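Local atomic coordinates of PrgZ (Enterococcus faecalis, PDB entry 4FAJ), a protein that binds peptide pheromone outside the cell as a membrane-anchored solute-binding protein, and probably takes part in peptide transport. Residues S72-P75 with A76-V79; P213-Q216 with K217-K220. All coordinates share one frame; numbering follows the deposited sequence.

Interaction 1: S72-P75 with A76-V79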
loop_
_atom_site.group_PDB
_atom_site.type_symbol
_atom_site.label_atom_id
_atom_site.label_comp_id
_atom_site.label_asym_id
_atom_site.label_seq_id
_atom_site.Cartn_x
_atom_site.Cartn_y
_atom_site.Cartn_z
ATOM N N SER A 72 -8.492 5.218 -7.914
ATOM C CA SER A 72 -9.103 6.346 -7.222
ATOM C C SER A 72 -8.331 7.646 -7.471
ATOM O O SER A 72 -7.100 7.631 -7.606
ATOM C CB SER A 72 -9.178 6.055 -5.711
ATOM O OG SER A 72 -9.617 7.189 -4.987
ATOM N N LEU A 73 -9.068 8.752 -7.548
ATOM C CA LEU A 73 -8.493 10.093 -7.596
ATOM C C LEU A 73 -8.829 10.895 -6.329
ATOM O O LEU A 73 -8.694 12.126 -6.313
ATOM C CB LEU A 73 -8.998 10.835 -8.834
ATOM C CG LEU A 73 -8.731 10.193 -10.190
ATOM C CD1 LEU A 73 -9.417 10.997 -11.293
ATOM C CD2 LEU A 73 -7.239 10.113 -10.431
ATOM N N ASP A 74 -9.268 10.202 -5.282
ATOM C CA ASP A 74 -9.714 10.836 -4.039
ATOM C C ASP A 74 -8.863 10.343 -2.860
ATOM O O ASP A 74 -8.893 9.155 -2.519
ATOM C CB ASP A 74 -11.190 10.525 -3.802
ATOM C CG ASP A 74 -11.770 11.219 -2.563
ATOM O OD1 ASP A 74 -11.058 11.948 -1.833
ATOM O OD2 ASP A 74 -12.974 11.013 -2.311
ATOM N N PRO A 75 -8.129 11.265 -2.206
ATOM C CA PRO A 75 -7.351 10.924 -1.010
ATOM C C PRO A 75 -8.100 10.063 0.011
ATOM O O PRO A 75 -7.511 9.186 0.645
ATOM C CB PRO A 75 -7.045 12.303 -0.399
ATOM C CG PRO A 75 -6.961 13.203 -1.557
ATOM C CD PRO A 75 -8.017 12.704 -2.527
ATOM N N ALA A 76 -9.384 10.333 0.190
ATOM C CA ALA A 76 -10.176 9.611 1.170
ATOM C C ALA A 76 -10.363 8.139 0.806
ATOM O O ALA A 76 -10.508 7.318 1.700
ATOM C CB ALA A 76 -11.537 10.291 1.372
ATOM N N THR A 77 -10.350 7.797 -0.481
ATOM C CA THR A 77 -10.649 6.431 -0.919
ATOM C C THR A 77 -9.483 5.668 -1.551
ATOM O O THR A 77 -9.580 4.456 -1.702
ATOM C CB THR A 77 -11.819 6.395 -1.926
ATOM O OG1 THR A 77 -11.413 7.010 -3.158
ATOM C CG2 THR A 77 -13.059 7.105 -1.344
ATOM N N ALA A 78 -8.397 6.358 -1.911
ATOM C CA ALA A 78 -7.257 5.721 -2.565
ATOM C C ALA A 78 -6.443 4.851 -1.585
ATOM O O ALA A 78 -5.976 5.332 -0.554
ATOM C CB ALA A 78 -6.362 6.770 -3.209
ATOM N N VAL A 79 -6.285 3.575 -1.925
ATOM C CA VAL A 79 -5.551 2.620 -1.094
ATOM C C VAL A 79 -4.582 1.685 -1.855
ATOM O O VAL A 79 -3.817 0.937 -1.221
ATOM C CB VAL A 79 -6.546 1.784 -0.256
ATOM C CG1 VAL A 79 -7.236 0.726 -1.106
ATOM C CG2 VAL A 79 -5.839 1.159 0.927
HETATM O O HOH W 1 -5.277 7.918 -0.095
#

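Interaction 2: P213-Q216 with K217-K220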
loop_
_atom_site.group_PDB
_atom_site.type_symbol
_atom_site.label_atom_id
_atom_site.label_comp_id
_atom_site.label_asym_id
_atom_site.label_seq_id
_atom_site.Cartn_x
_atom_site.Cartn_y
_atom_site.Cartn_z
ATOM N N PRO A 213 -5.058 17.342 1.799
ATOM C CA PRO A 213 -6.270 18.146 1.810
ATOM C C PRO A 213 -7.093 17.896 0.547
ATOM O O PRO A 213 -6.570 17.392 -0.448
ATOM C CB PRO A 213 -5.738 19.578 1.806
ATOM C CG PRO A 213 -4.428 19.488 1.046
ATOM C CD PRO A 213 -3.890 18.096 1.306
ATOM N N VAL A 214 -8.367 18.241 0.605
ATOM C CA VAL A 214 -9.168 18.416 -0.592
ATOM C C VAL A 214 -9.788 19.788 -0.499
ATOM O O VAL A 214 -9.996 20.304 0.607
ATOM C CB VAL A 214 -10.259 17.326 -0.756
ATOM C CG1 VAL A 214 -9.610 15.991 -1.141
ATOM C CG2 VAL A 214 -11.094 17.204 0.497
ATOM N N GLN A 215 -10.075 20.382 -1.650
ATOM C CA GLN A 215 -10.554 21.759 -1.701
ATOM C C GLN A 215 -12.027 21.814 -1.317
ATOM O O GLN A 215 -12.848 21.130 -1.917
ATOM C CB GLN A 215 -10.361 22.344 -3.096
ATOM C CG GLN A 215 -10.548 23.854 -3.155
ATOM C CD GLN A 215 -10.861 24.348 -4.544
ATOM O OE1 GLN A 215 -11.803 23.881 -5.181
ATOM N NE2 GLN A 215 -10.080 25.307 -5.022
ATOM N N GLN A 216 -12.360 22.623 -0.314
ATOM C CA GLN A 216 -13.743 22.709 0.152
ATOM C C GLN A 216 -14.722 23.069 -0.969
ATOM O O GLN A 216 -15.794 22.477 -1.060
ATOM C CB GLN A 216 -13.873 23.715 1.293
ATOM C CG GLN A 216 -13.380 23.226 2.632
ATOM C CD GLN A 216 -13.310 24.350 3.638
ATOM O OE1 GLN A 216 -12.343 25.117 3.662
ATOM N NE2 GLN A 216 -14.343 24.473 4.462
ATOM N N LYS A 217 -14.357 24.035 -1.806
ATOM C CA LYS A 217 -15.214 24.481 -2.917
ATOM C C LYS A 217 -15.526 23.336 -3.894
ATOM O O LYS A 217 -16.677 23.142 -4.291
ATOM C CB LYS A 217 -14.543 25.648 -3.653
ATOM C CG LYS A 217 -15.283 26.164 -4.887
ATOM C CD LYS A 217 -14.762 27.548 -5.301
ATOM C CE LYS A 217 -15.187 27.910 -6.712
ATOM N NZ LYS A 217 -14.395 27.150 -7.719
ATOM N N ALA A 218 -14.492 22.590 -4.277
ATOM C CA ALA A 218 -14.643 21.419 -5.147
ATOM C C ALA A 218 -15.505 20.320 -4.520
ATOM O O ALA A 218 -16.328 19.712 -5.213
ATOM C CB ALA A 218 -13.276 20.847 -5.524
ATOM N N ILE A 219 -15.313 20.068 -3.227
ATOM C CA ILE A 219 -16.083 19.049 -2.516
ATOM C C ILE A 219 -17.564 19.440 -2.456
ATOM O O ILE A 219 -18.443 18.600 -2.646
ATOM C CB ILE A 219 -15.536 18.811 -1.082
ATOM C CG1 ILE A 219 -14.150 18.148 -1.132
ATOM C CG2 ILE A 219 -16.511 17.970 -0.250
ATOM C CD1 ILE A 219 -14.174 16.674 -1.546
ATOM N N LYS A 220 -17.834 20.713 -2.197
ATOM C CA LYS A 220 -19.212 21.204 -2.168
ATOM C C LYS A 220 -19.864 21.091 -3.543
ATOM O O LYS A 220 -21.048 20.771 -3.646
ATOM C CB LYS A 220 -19.263 22.649 -1.695
ATOM C CG LYS A 220 -18.922 22.845 -0.229
ATOM C CD LYS A 220 -18.719 24.330 0.026
ATOM C CE LYS A 220 -18.454 24.648 1.473
ATOM N NZ LYS A 220 -18.516 26.141 1.684
HETATM O O HOH W 2 -13.245 24.641 -7.446
#

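Interaction 1: S72-P75 with A76-V79
S72 and D74 meet A76, T77 and A78 in an alpha turn of the loop between strand 61-66 and helix 81-90. The side chain of D74 leaves the backbone with CG opposite N (chi1 -177°), which swings the carboxylate over the N-H of A76. Its CB packs 3.6 Å from T77 OG1, the two side chains crossing at about a right angle. Beyond CG, OD1 takes the N-H of A76 at 3.1 Å, an Asx turn in which the donor stands well above the carboxylate plane, and the same oxygen lies against A76 CB. OD2 skirts T77 CG2 and is held by a salt bridge to R148, so both carboxylate oxygens are engaged, which should limit rotation of the group.

The backbone carbonyl of the same residue closes the turn. D74 O accepts from A78 N at 2.9 Å, almost in line with the carbonyl, and, inside that turn, from T77 N at 2.8 Å, which comes in from above the carbonyl plane. S72 OG accepts from D74 N at 3.0 Å, forming an ST turn, and shares a short 2.6 Å hydrogen bond with T77 OG1. One water bridges P75 O and A78 O, donating to both.

V79, just past the turn, makes backbone hydrogen bonds to the bound peptide. Around the turn, A76 packs on R148 and V149 of helix 139-150, while L73 and A78 rest on L86 and L87 of helix 81-90, whose S83 bonds S72 N.

Interaction 2: P213-Q216 with K217-K220
Q215 meets K217 and A218 through its side chain, and I219 through its backbone O, at the start of helix 216-222. Backbone hydrogen bonds start the helix: I219 N donates to Q215 O at 3.0 Å, and K220 N donates to Q216 O at 2.9 Å.

The polar side-chain contacts centre on Q215, the N-cap residue. Its chi1 of -167° points CG away from the residue's own N, and the extended chain, lying beside that of K217 and pointing the same way, carries OE1 to A218 N. There it accepts a weak, bent hydrogen bond (3.1 Å, 128°), a side-chain cap on an N-H of the first turn. Beside this cap, A218 CB lies against the same OE1 at 3.4 Å. A water donates to OE1 at 2.8 Å and accepts from K217 NZ, tying the lysine amine to the cap; the bend at the end of the lysine chain turns NZ to that water. The amide's other end is held outside the turn, where NE2 donates to D133.

Apolar contact is made by V214 and I219, which cross nearly at right angles: V214 CG2 sits 3.6 Å from I219 CG1 and also touches CD1 of the same isoleucine.

The helix start lies beside helix 139-150. V214 packs on A145 and I219 on R148, while D141 accepts the N-H of Q216. Toward the neighbouring loops, Q215 rests on W131, and both Q215 and A218 touch V234.

Though separated by more than 130 residues of the chain, interactions 1 and 2 have centres about 14 Å apart and touch directly: P75 CG packs 3.9 Å from V214 CG1. Helix 139-150 joins them as well, since R148 forms a salt bridge with D74 of interaction 1 and packs against I219 of interaction 2. Y226 is a second shared neighbour, touching D74 and I219. Their relation to the ligand differs. The 72-79 turn leads through V79 to the bound peptide, whereas the helix start at 213-220 is more peripheral, its centre about 25 Å from the chain centre against 12 Å. Both lie away from the zinc sites.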